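Local coordinates for CELL WALL surface anchor family protein (Streptococcus pneumoniae, PDB 2WW8) that serves as the adhesin of a pneumococcal pilus and is thought to recognise host cells through a metal-containing, integrin-like domain, at residues 238-241 and 242-246; 701-704 and 705-708; 742-745 and 746-749; 805-808 and 809-812. All blocks are in the same frame, centred on the assembly; numbering follows the deposited sequence.

Contact 1: residues 238-241 and 242-246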
ATOM      1  N   SER A 238     -17.117  21.128 -29.362  1.00 10.73           N
ATOM      2  CA  SER A 238     -17.987  21.204 -28.195  1.00 11.67           C
ATOM      3  C   SER A 238     -18.673  19.888 -27.840  1.00 12.96           C
ATOM      4  O   SER A 238     -19.264  19.229 -28.710  1.00 12.81           O
ATOM      5  CB  SER A 238     -19.073  22.257 -28.512  1.00 12.29           C
ATOM      6  OG  SER A 238     -20.142  22.090 -27.614  1.00 16.84           O
ATOM      7  N   ASN A 239     -18.644  19.503 -26.565  1.00 12.37           N
ATOM      8  CA  ASN A 239     -18.929  18.128 -26.169  1.00 13.91           C
ATOM      9  C   ASN A 239     -20.396  17.743 -26.489  1.00 15.67           C
ATOM     10  O   ASN A 239     -20.710  16.572 -26.819  1.00 12.16           O
ATOM     11  CB  ASN A 239     -18.643  18.000 -24.667  1.00 12.57           C
ATOM     12  CG  ASN A 239     -17.151  17.819 -24.393  1.00 18.70           C
ATOM     13  OD1 ASN A 239     -16.462  17.189 -25.183  1.00 18.38           O
ATOM     14  ND2 ASN A 239     -16.643  18.397 -23.328  1.00 13.51           N
ATOM     15  N   ILE A 240     -21.287  18.741 -26.355  1.00 16.39           N
ATOM     16  CA  ILE A 240     -22.719  18.463 -26.491  1.00 16.97           C
ATOM     17  C   ILE A 240     -23.015  18.478 -27.994  1.00 16.64           C
ATOM     18  O   ILE A 240     -24.024  17.919 -28.402  1.00 16.75           O
ATOM     19  CB  ILE A 240     -23.637  19.448 -25.716  1.00 18.52           C
ATOM     20  CG1 ILE A 240     -23.471  20.892 -26.213  1.00 20.16           C
ATOM     21  CG2 ILE A 240     -23.445  19.298 -24.190  1.00 19.33           C
ATOM     22  CD1 ILE A 240     -24.654  21.784 -25.675  1.00 26.32           C
ATOM     23  N   ARG A 241     -22.134  19.029 -28.838  1.00 16.26           N
ATOM     24  CA  ARG A 241     -22.479  19.029 -30.267  1.00 15.76           C
ATOM     25  C   ARG A 241     -22.423  17.635 -30.879  1.00 15.32           C
ATOM     26  O   ARG A 241     -21.923  16.685 -30.248  1.00 13.62           O
ATOM     27  CB  ARG A 241     -21.705  20.031 -31.105  1.00 15.26           C
ATOM     28  CG  ARG A 241     -22.099  21.513 -30.832  1.00 20.16           C
ATOM     29  CD  ARG A 241     -21.491  22.508 -31.894  1.00 26.58           C
ATOM     30  NE  ARG A 241     -20.816  23.661 -31.268  1.00 34.37           N
ATOM     31  CZ  ARG A 241     -21.344  24.819 -30.872  1.00 30.63           C
ATOM     32  NH1 ARG A 241     -22.610  25.112 -31.062  1.00 29.31           N
ATOM     33  NH2 ARG A 241     -20.569  25.709 -30.265  1.00 32.18           N
ATOM     34  N   ASN A 242     -22.895  17.529 -32.124  1.00 14.37           N
ATOM     35  CA  ASN A 242     -22.753  16.280 -32.877  1.00 14.61           C
ATOM     36  C   ASN A 242     -23.471  15.131 -32.194  1.00 14.48           C
ATOM     37  O   ASN A 242     -22.903  14.018 -32.122  1.00 14.66           O
ATOM     38  CB  ASN A 242     -21.276  15.941 -33.139  1.00 13.53           C
ATOM     39  CG  ASN A 242     -20.494  17.172 -33.556  1.00 13.69           C
ATOM     40  OD1 ASN A 242     -20.748  17.706 -34.626  1.00 14.52           O
ATOM     41  ND2 ASN A 242     -19.554  17.624 -32.728  1.00 12.04           N
ATOM     42  N   LYS A 243     -24.665  15.424 -31.658  1.00 13.76           N
ATOM     43  CA  LYS A 243     -25.438  14.463 -30.844  1.00 15.71           C
ATOM     44  C   LYS A 243     -24.685  14.056 -29.576  1.00 15.51           C
ATOM     45  O   LYS A 243     -24.555  12.863 -29.239  1.00 12.95           O
ATOM     46  CB  LYS A 243     -25.845  13.236 -31.692  1.00 17.26           C
ATOM     47  CG  LYS A 243     -26.597  13.631 -32.987  1.00 23.62           C
ATOM     48  CD  LYS A 243     -27.187  12.380 -33.661  1.00 36.71           C
ATOM     49  CE  LYS A 243     -27.994  12.720 -34.910  1.00 42.13           C
ATOM     50  NZ  LYS A 243     -29.495  12.639 -34.705  1.00 45.07           N
ATOM     51  N   ASN A 244     -24.127  15.053 -28.884  1.00 14.79           N
ATOM     52  CA  ASN A 244     -23.408  14.720 -27.648  1.00 16.32           C
ATOM     53  C   ASN A 244     -22.227  13.762 -27.887  1.00 15.48           C
ATOM     54  O   ASN A 244     -21.919  12.898 -27.064  1.00 15.54           O
ATOM     55  CB  ASN A 244     -24.351  14.136 -26.568  1.00 16.19           C
ATOM     56  CG  ASN A 244     -23.844  14.428 -25.171  1.00 19.08           C
ATOM     57  OD1 ASN A 244     -23.274  15.497 -24.948  1.00 17.85           O
ATOM     58  ND2 ASN A 244     -24.018  13.495 -24.237  1.00 18.84           N
ATOM     59  N   ALA A 245     -21.537  13.918 -29.002  1.00 14.53           N
ATOM     60  CA  ALA A 245     -20.383  13.056 -29.252  1.00 14.63           C
ATOM     61  C   ALA A 245     -19.185  13.265 -28.304  1.00 13.95           C
ATOM     62  O   ALA A 245     -18.298  12.429 -28.343  1.00 14.44           O
ATOM     63  CB  ALA A 245     -19.889  13.196 -30.689  1.00 13.94           C
ATOM     64  N   ARG A 246     -19.156  14.319 -27.486  1.00 10.81           N
ATOM     65  CA  ARG A 246     -18.104  14.505 -26.491  1.00 12.82           C
ATOM     66  C   ARG A 246     -16.732  14.647 -27.197  1.00 13.11           C
ATOM     67  O   ARG A 246     -15.718  14.096 -26.741  1.00 14.57           O
ATOM     68  CB  ARG A 246     -18.104  13.360 -25.433  1.00 11.40           C
ATOM     69  CG  ARG A 246     -19.432  12.792 -24.903  1.00 15.23           C
ATOM     70  CD  ARG A 246     -20.329  13.847 -24.287  1.00 13.82           C
ATOM     71  NE  ARG A 246     -19.584  14.498 -23.220  1.00 16.80           N
ATOM     72  CZ  ARG A 246     -19.994  15.566 -22.548  1.00 18.30           C
ATOM     73  NH1 ARG A 246     -21.161  16.141 -22.827  1.00 21.33           N
ATOM     74  NH2 ARG A 246     -19.225  16.060 -21.593  1.00 15.38           N
TER
HETATM   75  O   HOH W   1     -19.020  16.808 -29.762  1.00 12.27           O
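R246 N closes back on N239 O at 2.8 Å and so ties off a compact double bend. The first half is a type I turn from S238 to R241. In the second, N242, K243 and N244 all have positive phi, one turn wound left-handed. The bend leads out of the S234 and S236 end of the magnesium site towards helix 247-263, as expected of a metal ion-dependent adhesion site. N244 N bonds to I240 O, and A245 N to R241 O at 3.1 Å. A water 2.7 Å from S238 O accepts from N242 ND2, which also bonds to S236 O.

Among the side chains, R246 bends at chi2 and chi3 (both -57°), curling its guanidinium back over N239: N239 CB sits 3.5 Å from R246 CZ, above the centre of one face. The N239 amide stacks on the R246 guanidinium, the two planes 22° apart, and N239 OD1 takes E249 N. R246 NH2 makes a salt bridge to E249. In the guanidinium plane, R246 NH1 gives a nearly straight 3.1 Å bond to N244 OD1.

Contact 2: residues 701-704 and 705-708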
ATOM      1  N   HIS A 701      12.068 -12.910 -10.534  1.00 13.63           N
ATOM      2  CA  HIS A 701      12.841 -12.912 -11.788  1.00 13.71           C
ATOM      3  C   HIS A 701      11.831 -12.307 -12.771  1.00 13.73           C
ATOM      4  O   HIS A 701      10.875 -12.988 -13.109  1.00 10.64           O
ATOM      5  CB  HIS A 701      13.216 -14.320 -12.281  1.00 12.68           C
ATOM      6  CG  HIS A 701      14.312 -14.957 -11.483  1.00 16.14           C
ATOM      7  ND1 HIS A 701      14.110 -15.473 -10.222  1.00 18.42           N
ATOM      8  CD2 HIS A 701      15.621 -15.170 -11.769  1.00 21.70           C
ATOM      9  CE1 HIS A 701      15.247 -15.964  -9.752  1.00 19.76           C
ATOM     10  NE2 HIS A 701      16.175 -15.814 -10.684  1.00 21.12           N
ATOM     11  N   PRO A 702      12.041 -11.048 -13.232  1.00 11.99           N
ATOM     12  CA  PRO A 702      11.042 -10.474 -14.136  1.00 13.95           C
ATOM     13  C   PRO A 702      10.883 -11.241 -15.443  1.00 13.81           C
ATOM     14  O   PRO A 702       9.822 -11.146 -16.044  1.00 14.24           O
ATOM     15  CB  PRO A 702      11.616  -9.057 -14.470  1.00 13.79           C
ATOM     16  CG  PRO A 702      12.429  -8.730 -13.264  1.00 15.52           C
ATOM     17  CD  PRO A 702      13.078 -10.065 -12.878  1.00 13.86           C
ATOM     18  N   LYS A 703      11.901 -11.947 -15.912  1.00 13.42           N
ATOM     19  CA  LYS A 703      11.841 -12.624 -17.230  1.00 18.18           C
ATOM     20  C   LYS A 703      12.566 -13.954 -17.064  1.00 21.82           C
ATOM     21  O   LYS A 703      13.730 -13.964 -16.609  1.00 23.21           O
ATOM     22  CB  LYS A 703      12.464 -11.742 -18.343  1.00 18.06           C
ATOM     23  CG  LYS A 703      12.024 -10.251 -18.429  1.00 17.99           C
ATOM     24  CD  LYS A 703      12.605  -9.419 -19.637  1.00 24.98           C
ATOM     25  CE  LYS A 703      12.375  -7.847 -19.644  1.00 23.32           C
ATOM     26  NZ  LYS A 703      12.391  -6.795 -18.435  1.00 16.01           N
ATOM     27  N   GLU A 704      11.914 -15.093 -17.321  1.00 26.50           N
ATOM     28  CA  GLU A 704      12.647 -16.376 -17.363  1.00 29.57           C
ATOM     29  C   GLU A 704      13.780 -16.342 -18.370  1.00 29.09           C
ATOM     30  O   GLU A 704      14.823 -16.903 -18.098  1.00 29.89           O
ATOM     31  CB  GLU A 704      11.758 -17.615 -17.561  1.00 32.54           C
ATOM     32  CG  GLU A 704      11.136 -18.054 -16.171  1.00 35.40           C
ATOM     33  CD  GLU A 704      11.824 -19.246 -15.497  1.00 44.46           C
ATOM     34  OE1 GLU A 704      12.231 -20.087 -16.350  1.00 40.96           O
ATOM     35  OE2 GLU A 704      11.935 -19.338 -14.212  1.00 44.36           O
ATOM     36  N   VAL A 705      13.631 -15.589 -19.461  1.00 30.27           N
ATOM     37  CA  VAL A 705      14.716 -15.384 -20.430  1.00 31.10           C
ATOM     38  C   VAL A 705      16.007 -14.812 -19.754  1.00 32.62           C
ATOM     39  O   VAL A 705      17.121 -15.221 -20.122  1.00 33.03           O
ATOM     40  CB  VAL A 705      14.212 -14.683 -21.739  1.00 31.50           C
ATOM     41  CG1 VAL A 705      14.554 -13.193 -21.820  1.00 30.01           C
ATOM     42  CG2 VAL A 705      14.753 -15.388 -22.968  1.00 33.12           C
ATOM     43  N   GLU A 706      15.896 -13.924 -18.751  1.00 30.16           N
ATOM     44  CA  GLU A 706      17.066 -13.417 -18.038  1.00 27.22           C
ATOM     45  C   GLU A 706      17.189 -14.039 -16.642  1.00 25.45           C
ATOM     46  O   GLU A 706      16.753 -13.498 -15.610  1.00 23.99           O
ATOM     47  CB  GLU A 706      16.993 -11.899 -17.929  1.00 27.61           C
ATOM     48  CG  GLU A 706      16.740 -11.103 -19.213  1.00 30.41           C
ATOM     49  CD  GLU A 706      16.858  -9.575 -18.952  1.00 38.69           C
ATOM     50  OE1 GLU A 706      17.262  -9.180 -17.819  1.00 32.55           O
ATOM     51  OE2 GLU A 706      16.553  -8.755 -19.870  1.00 36.91           O
ATOM     52  N   GLN A 707      17.810 -15.195 -16.565  1.00 24.19           N
ATOM     53  CA  GLN A 707      18.028 -15.849 -15.267  1.00 24.67           C
ATOM     54  C   GLN A 707      18.940 -15.179 -14.206  1.00 24.86           C
ATOM     55  O   GLN A 707      18.960 -15.534 -12.998  1.00 24.47           O
ATOM     56  CB  GLN A 707      18.682 -17.188 -15.598  1.00 28.53           C
ATOM     57  CG  GLN A 707      18.856 -17.998 -14.342  1.00 32.12           C
ATOM     58  CD  GLN A 707      17.532 -18.647 -14.109  1.00 37.89           C
ATOM     59  OE1 GLN A 707      17.008 -18.747 -12.989  1.00 45.04           O
ATOM     60  NE2 GLN A 707      16.947 -19.051 -15.222  1.00 38.10           N
ATOM     61  N   ASN A 708      19.749 -14.214 -14.629  1.00 22.15           N
ATOM     62  CA  ASN A 708      20.529 -13.510 -13.626  1.00 21.28           C
ATOM     63  C   ASN A 708      19.999 -12.147 -13.245  1.00 19.13           C
ATOM     64  O   ASN A 708      20.739 -11.408 -12.589  1.00 21.00           O
ATOM     65  CB  ASN A 708      21.966 -13.308 -14.112  1.00 21.69           C
ATOM     66  CG  ASN A 708      22.718 -14.622 -14.224  1.00 25.75           C
ATOM     67  OD1 ASN A 708      23.502 -14.817 -15.151  1.00 33.17           O
ATOM     68  ND2 ASN A 708      22.468 -15.541 -13.299  1.00 26.93           N
TER
HETATM   69  O   HOH W   2      14.706 -12.088 -14.598  1.00 12.58           O
HETATM   70  O   HOH W   3      15.573  -6.276 -19.454  1.00 34.24           O
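V705 starts the return of the chain beside K703, its CG1 4.3 Å from K703 CB, in the loop joining antiparallel neighbours 699-701 and 711-712 of the Ig-like domain. Next comes E706. Its backbone N gives K703 O a weak bond of 3.0 Å, closing a tight turn over E704 and V705. A water accepts from K703 N and lies 2.7 Å from E706 O, bridging the same two residues inside the bend.

The E706 side chain runs alongside that of K703, both pointing the same way, and it is extended beyond CG (chi2 -173°), which carries OE2 out to 4.0 Å from K703 CD. A second water donates to E706 OE2 and takes a weak, long bond from K703 NZ, whose stronger partner is S592 O; E706 OE1 turns instead to T709 OG1. At Q707 the contact passes to H701: Q707 O lies in the plane of the imidazole at its edge, 3.6 Å from H701 CD2, and the Q707 amide, tilted 50° to the ring, brings OE1 to 3.8 Å from H701 NE2.

K703 NZ and E706 OE2, 4.8 Å apart, are joined only by a water whose bond to NZ is weak, so any attraction between these opposite charges is probably modest.

Contact 3: residues 742-745 and 746-749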
ATOM      1  N   LYS A 742      10.132 -43.739  80.845  1.00 16.14           N
ATOM      2  CA  LYS A 742       9.964 -43.914  82.294  1.00 14.84           C
ATOM      3  C   LYS A 742      11.036 -44.883  82.807  1.00 15.66           C
ATOM      4  O   LYS A 742      11.151 -46.003  82.288  1.00 14.93           O
ATOM      5  CB  LYS A 742       8.594 -44.518  82.623  1.00 15.49           C
ATOM      6  CG  LYS A 742       8.362 -44.564  84.170  1.00 11.45           C
ATOM      7  CD  LYS A 742       8.040 -43.138  84.670  1.00 12.04           C
ATOM      8  CE  LYS A 742       7.690 -43.080  86.164  1.00 16.90           C
ATOM      9  NZ  LYS A 742       8.770 -43.722  86.963  1.00 15.19           N
ATOM     10  N   VAL A 743      11.809 -44.483  83.816  1.00 15.31           N
ATOM     11  CA  VAL A 743      12.911 -45.320  84.296  1.00 13.64           C
ATOM     12  C   VAL A 743      13.055 -45.327  85.818  1.00 15.00           C
ATOM     13  O   VAL A 743      12.595 -44.418  86.525  1.00 12.99           O
ATOM     14  CB  VAL A 743      14.315 -44.897  83.712  1.00 15.53           C
ATOM     15  CG1 VAL A 743      14.299 -44.878  82.184  1.00 13.90           C
ATOM     16  CG2 VAL A 743      14.773 -43.536  84.298  1.00 15.03           C
ATOM     17  N   ASN A 744      13.752 -46.358  86.292  1.00 14.47           N
ATOM     18  CA  ASN A 744      14.291 -46.371  87.628  1.00 15.55           C
ATOM     19  C   ASN A 744      15.309 -45.216  87.806  1.00 16.18           C
ATOM     20  O   ASN A 744      16.235 -45.110  86.991  1.00 13.27           O
ATOM     21  CB  ASN A 744      14.952 -47.741  87.827  1.00 15.53           C
ATOM     22  CG  ASN A 744      15.455 -47.944  89.242  1.00 16.85           C
ATOM     23  OD1 ASN A 744      16.107 -47.093  89.831  1.00 23.12           O
ATOM     24  ND2 ASN A 744      15.138 -49.091  89.794  1.00 17.57           N
ATOM     25  N   LYS A 745      15.147 -44.422  88.871  1.00 16.30           N
ATOM     26  CA  LYS A 745      16.001 -43.264  89.208  1.00 19.57           C
ATOM     27  C   LYS A 745      17.460 -43.724  89.333  1.00 19.99           C
ATOM     28  O   LYS A 745      18.336 -43.095  88.789  1.00 21.07           O
ATOM     29  CB  LYS A 745      15.612 -42.660  90.579  1.00 19.33           C
ATOM     30  CG  LYS A 745      16.356 -41.376  90.910  1.00 23.06           C
ATOM     31  CD  LYS A 745      16.164 -40.976  92.362  1.00 34.40           C
ATOM     32  CE  LYS A 745      16.698 -39.553  92.718  1.00 35.79           C
ATOM     33  NZ  LYS A 745      16.557 -38.633  91.549  1.00 30.65           N
ATOM     34  N   ASN A 746      17.693 -44.835  90.022  1.00 20.40           N
ATOM     35  CA  ASN A 746      19.042 -45.335  90.319  1.00 23.26           C
ATOM     36  C   ASN A 746      19.869 -45.987  89.213  1.00 23.40           C
ATOM     37  O   ASN A 746      21.073 -45.759  89.175  1.00 24.55           O
ATOM     38  CB  ASN A 746      18.991 -46.237  91.557  1.00 22.65           C
ATOM     39  CG  ASN A 746      18.414 -45.502  92.746  1.00 23.83           C
ATOM     40  OD1 ASN A 746      18.592 -44.287  92.897  1.00 27.14           O
ATOM     41  ND2 ASN A 746      17.692 -46.219  93.576  1.00 25.89           N
ATOM     42  N   ASP A 747      19.250 -46.772  88.331  1.00 23.50           N
ATOM     43  CA  ASP A 747      20.002 -47.514  87.314  1.00 23.39           C
ATOM     44  C   ASP A 747      19.532 -47.185  85.906  1.00 22.28           C
ATOM     45  O   ASP A 747      20.000 -47.763  84.944  1.00 20.22           O
ATOM     46  CB  ASP A 747      20.017 -49.030  87.565  1.00 23.90           C
ATOM     47  CG  ASP A 747      18.624 -49.673  87.492  1.00 27.63           C
ATOM     48  OD1 ASP A 747      17.690 -49.112  86.863  1.00 28.68           O
ATOM     49  OD2 ASP A 747      18.464 -50.776  88.070  1.00 30.35           O
ATOM     50  N   LYS A 748      18.583 -46.259  85.808  1.00 22.12           N
ATOM     51  CA  LYS A 748      18.060 -45.777  84.536  1.00 21.13           C
ATOM     52  C   LYS A 748      17.553 -46.891  83.645  1.00 20.11           C
ATOM     53  O   LYS A 748      17.490 -46.701  82.439  1.00 20.81           O
ATOM     54  CB  LYS A 748      19.074 -44.863  83.817  1.00 22.69           C
ATOM     55  CG  LYS A 748      19.635 -43.706  84.687  1.00 22.82           C
ATOM     56  CD  LYS A 748      18.523 -42.872  85.356  1.00 22.33           C
ATOM     57  CE  LYS A 748      18.887 -41.437  85.821  1.00 24.28           C
ATOM     58  NZ  LYS A 748      19.877 -41.391  86.960  1.00 30.88           N
ATOM     59  N   LYS A 749      17.132 -48.019  84.212  1.00 19.30           N
ATOM     60  CA  LYS A 749      16.392 -49.016  83.423  1.00 20.07           C
ATOM     61  C   LYS A 749      14.911 -48.669  83.167  1.00 18.99           C
ATOM     62  O   LYS A 749      14.278 -48.046  84.005  1.00 18.79           O
ATOM     63  CB  LYS A 749      16.481 -50.392  84.074  1.00 20.19           C
ATOM     64  CG  LYS A 749      17.432 -51.356  83.411  1.00 23.81           C
ATOM     65  CD  LYS A 749      18.866 -51.325  83.928  1.00 31.15           C
ATOM     66  CE  LYS A 749      19.619 -52.554  83.384  1.00 35.18           C
ATOM     67  NZ  LYS A 749      21.091 -52.588  83.610  1.00 36.22           N
TER
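N744 packs its CB against the carboxylate of D747, 3.2 Å from D747 OD1, with the amide and carboxylate planes 44° apart and the two side chains crossing at about a right angle. This is the turn leaving strand 736-744 of a prealbumin-like (CnaB-type) domain. CG stands anti to the backbone N of N744 (chi1 -175°), which puts OD1 over the bend: it accepts N746 N at 2.8 Å in the plane of its carbonyl, and D747 N weakly at longer range. D747 OD1 in turn takes K749 N at 2.9 Å on its anti side, forming an Asx turn.

The chain then doubles back, N744 N donating to K749 O while K748 N returns a weak bond to N744 O. V743 CG2 touches K748 CD at 4.0 Å, the two side chains crossing obliquely. K748 bends at chi2 and again at chi4, bringing NZ nearly head-on to K745 O at 2.9 Å; E844 is a weak, more distant ionic partner.

Two residues before N744 on the same strand, K742 is turned away from the turn, its NZ joined covalently to N854 CG in an intramolecular isopeptide bond. Side-chain oxygens of N744 and D747 thus take the N-H groups of N746 and K749, and weakly that of D747, within the turn.

Contact 4: residues 805-808 and 809-812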
ATOM      1  N   SER A 805      -0.148 -42.927  88.059  1.00 16.14           N
ATOM      2  CA  SER A 805       0.286 -43.920  89.029  1.00 16.97           C
ATOM      3  C   SER A 805       1.681 -44.479  88.702  1.00 18.06           C
ATOM      4  O   SER A 805       2.018 -44.730  87.544  1.00 18.47           O
ATOM      5  CB  SER A 805      -0.750 -45.039  89.148  1.00 17.56           C
ATOM      6  OG  SER A 805      -0.723 -45.920  88.043  1.00 17.73           O
ATOM      7  N   GLU A 806       2.509 -44.614  89.730  1.00 17.03           N
ATOM      8  CA  GLU A 806       3.839 -45.203  89.646  1.00 17.42           C
ATOM      9  C   GLU A 806       3.719 -46.699  89.311  1.00 16.16           C
ATOM     10  O   GLU A 806       2.682 -47.318  89.523  1.00 16.58           O
ATOM     11  CB  GLU A 806       4.526 -45.037  91.007  1.00 16.44           C
ATOM     12  CG  GLU A 806       4.121 -46.119  92.024  1.00 18.48           C
ATOM     13  CD  GLU A 806       2.758 -45.908  92.705  1.00 22.99           C
ATOM     14  OE1 GLU A 806       2.124 -44.820  92.580  1.00 24.92           O
ATOM     15  OE2 GLU A 806       2.324 -46.856  93.395  1.00 19.55           O
ATOM     16  N   PRO A 807       4.790 -47.319  88.827  1.00 15.43           N
ATOM     17  CA  PRO A 807       4.668 -48.766  88.685  1.00 14.58           C
ATOM     18  C   PRO A 807       4.884 -49.501  89.996  1.00 13.20           C
ATOM     19  O   PRO A 807       5.430 -48.893  90.913  1.00 13.71           O
ATOM     20  CB  PRO A 807       5.807 -49.113  87.731  1.00 15.13           C
ATOM     21  CG  PRO A 807       6.444 -47.881  87.384  1.00 14.48           C
ATOM     22  CD  PRO A 807       6.103 -46.826  88.374  1.00 15.74           C
ATOM     23  N   ALA A 808       4.469 -50.771  90.074  1.00 11.71           N
ATOM     24  CA  ALA A 808       4.571 -51.619  91.246  1.00 11.35           C
ATOM     25  C   ALA A 808       6.045 -51.583  91.644  1.00 11.13           C
ATOM     26  O   ALA A 808       6.888 -51.591  90.745  1.00 10.40           O
ATOM     27  CB  ALA A 808       4.112 -53.074  90.912  1.00 10.43           C
ATOM     28  N   GLY A 809       6.358 -51.506  92.941  1.00 10.92           N
ATOM     29  CA  GLY A 809       7.733 -51.425  93.418  1.00 11.04           C
ATOM     30  C   GLY A 809       8.366 -50.043  93.531  1.00 13.03           C
ATOM     31  O   GLY A 809       9.524 -49.911  93.961  1.00 13.42           O
ATOM     32  N   TYR A 810       7.586 -49.010  93.204  1.00 12.12           N
ATOM     33  CA  TYR A 810       8.101 -47.635  93.205  1.00 12.30           C
ATOM     34  C   TYR A 810       7.334 -46.795  94.222  1.00 12.94           C
ATOM     35  O   TYR A 810       6.182 -47.125  94.561  1.00 13.23           O
ATOM     36  CB  TYR A 810       8.121 -47.104  91.754  1.00 12.79           C
ATOM     37  CG  TYR A 810       9.235 -47.837  91.030  1.00  9.35           C
ATOM     38  CD1 TYR A 810       9.024 -49.130  90.555  1.00  9.57           C
ATOM     39  CD2 TYR A 810      10.498 -47.240  90.880  1.00 11.94           C
ATOM     40  CE1 TYR A 810      10.042 -49.845  89.940  1.00 13.30           C
ATOM     41  CE2 TYR A 810      11.546 -47.936  90.295  1.00 15.30           C
ATOM     42  CZ  TYR A 810      11.296 -49.228  89.821  1.00 17.96           C
ATOM     43  OH  TYR A 810      12.308 -49.899  89.209  1.00 20.62           O
ATOM     44  N   LYS A 811       7.993 -45.777  94.769  1.00 13.81           N
ATOM     45  CA  LYS A 811       7.311 -44.832  95.648  1.00 14.78           C
ATOM     46  C   LYS A 811       6.052 -44.236  95.002  1.00 15.18           C
ATOM     47  O   LYS A 811       6.145 -43.767  93.866  1.00 15.43           O
ATOM     48  CB  LYS A 811       8.242 -43.694  96.054  1.00 15.19           C
ATOM     49  CG  LYS A 811       9.396 -44.164  96.901  1.00 17.46           C
ATOM     50  CD  LYS A 811      10.023 -43.021  97.641  1.00 13.94           C
ATOM     51  CE  LYS A 811      11.320 -43.528  98.140  1.00 20.94           C
ATOM     52  NZ  LYS A 811      12.034 -42.287  98.444  1.00 29.78           N
ATOM     53  N   PRO A 812       4.891 -44.269  95.701  1.00 15.53           N
ATOM     54  CA  PRO A 812       3.656 -43.766  95.082  1.00 16.21           C
ATOM     55  C   PRO A 812       3.794 -42.338  94.591  1.00 15.68           C
ATOM     56  O   PRO A 812       4.416 -41.476  95.237  1.00 15.26           O
ATOM     57  CB  PRO A 812       2.578 -43.884  96.176  1.00 14.70           C
ATOM     58  CG  PRO A 812       3.127 -44.887  97.085  1.00 16.58           C
ATOM     59  CD  PRO A 812       4.630 -44.715  97.084  1.00 15.26           C
TER
HETATM   60  O   HOH W   4       3.933 -48.456  94.854  1.00 17.12           O
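E806 lays its carboxylate alongside P812, with E806 OE1 3.1 Å from P812 CA, across a loop whose P-A-G-Y sequence matches the end of the E-box motif of Gram-positive pilin domains. The fold-back comes from the first two torsions. CG lies between the backbone N and the carbonyl carbon (chi1 82°), and a second bend at chi2 (-79°) sets the acid beside the P812 ring, both pointing the same way. That path also presses E806 CG to 3.4 Å from Y810 O. OE1 accepts V813 N, while OE2 accepts a hydrogen bond from a water that donates its second to Y810 O at 2.6 Å, so acid and carbonyl share one bridge.

A type II turn follows, from P807 to Y810, closed by a weak 3.1 Å bond from Y810 N to P807 O. G809 takes the positive-phi corner of the turn.

Y810 has CG anti to its own carbonyl carbon (chi1 -71°), which brings the ring edge to A808 O. That oxygen lies in the ring plane, 3.3 Å from Y810 CD1, and Y810 CB packs on P807 CD at 3.9 Å. The ring and P807 both rest on L751 and N854. K811 leads away from the 805-808 segment at CB, and its NZ makes a salt bridge to E855.

The carboxylate, probably charged, is thus held with one oxygen on a backbone N-H and the other on a water, its flank on proline carbons, while carbonyl oxygens meet the partly positive edge of the tyrosine ring.

All four contacts are short-range bends rather than long-range packing. Contact 1 and contact 3 are partly buried: the first adjoins a magnesium site, the second shares its strand with an isopeptide crosslink. Contact 2 and contact 4 lie at the surface, and water bridges an acid to its partner in each. Guanidinium stacking is peculiar to contact 1, while contact 3 relies on asparagine and aspartate oxygens and contact 4 on proline, glycine and a ring edge. Contacts 3 and 4 belong to one domain and touch, N744 ND2 meeting Y810 OH in a weak bond at 3.0 Å; contact 1 lies far off, its centre about 136 Å from that of contact 3.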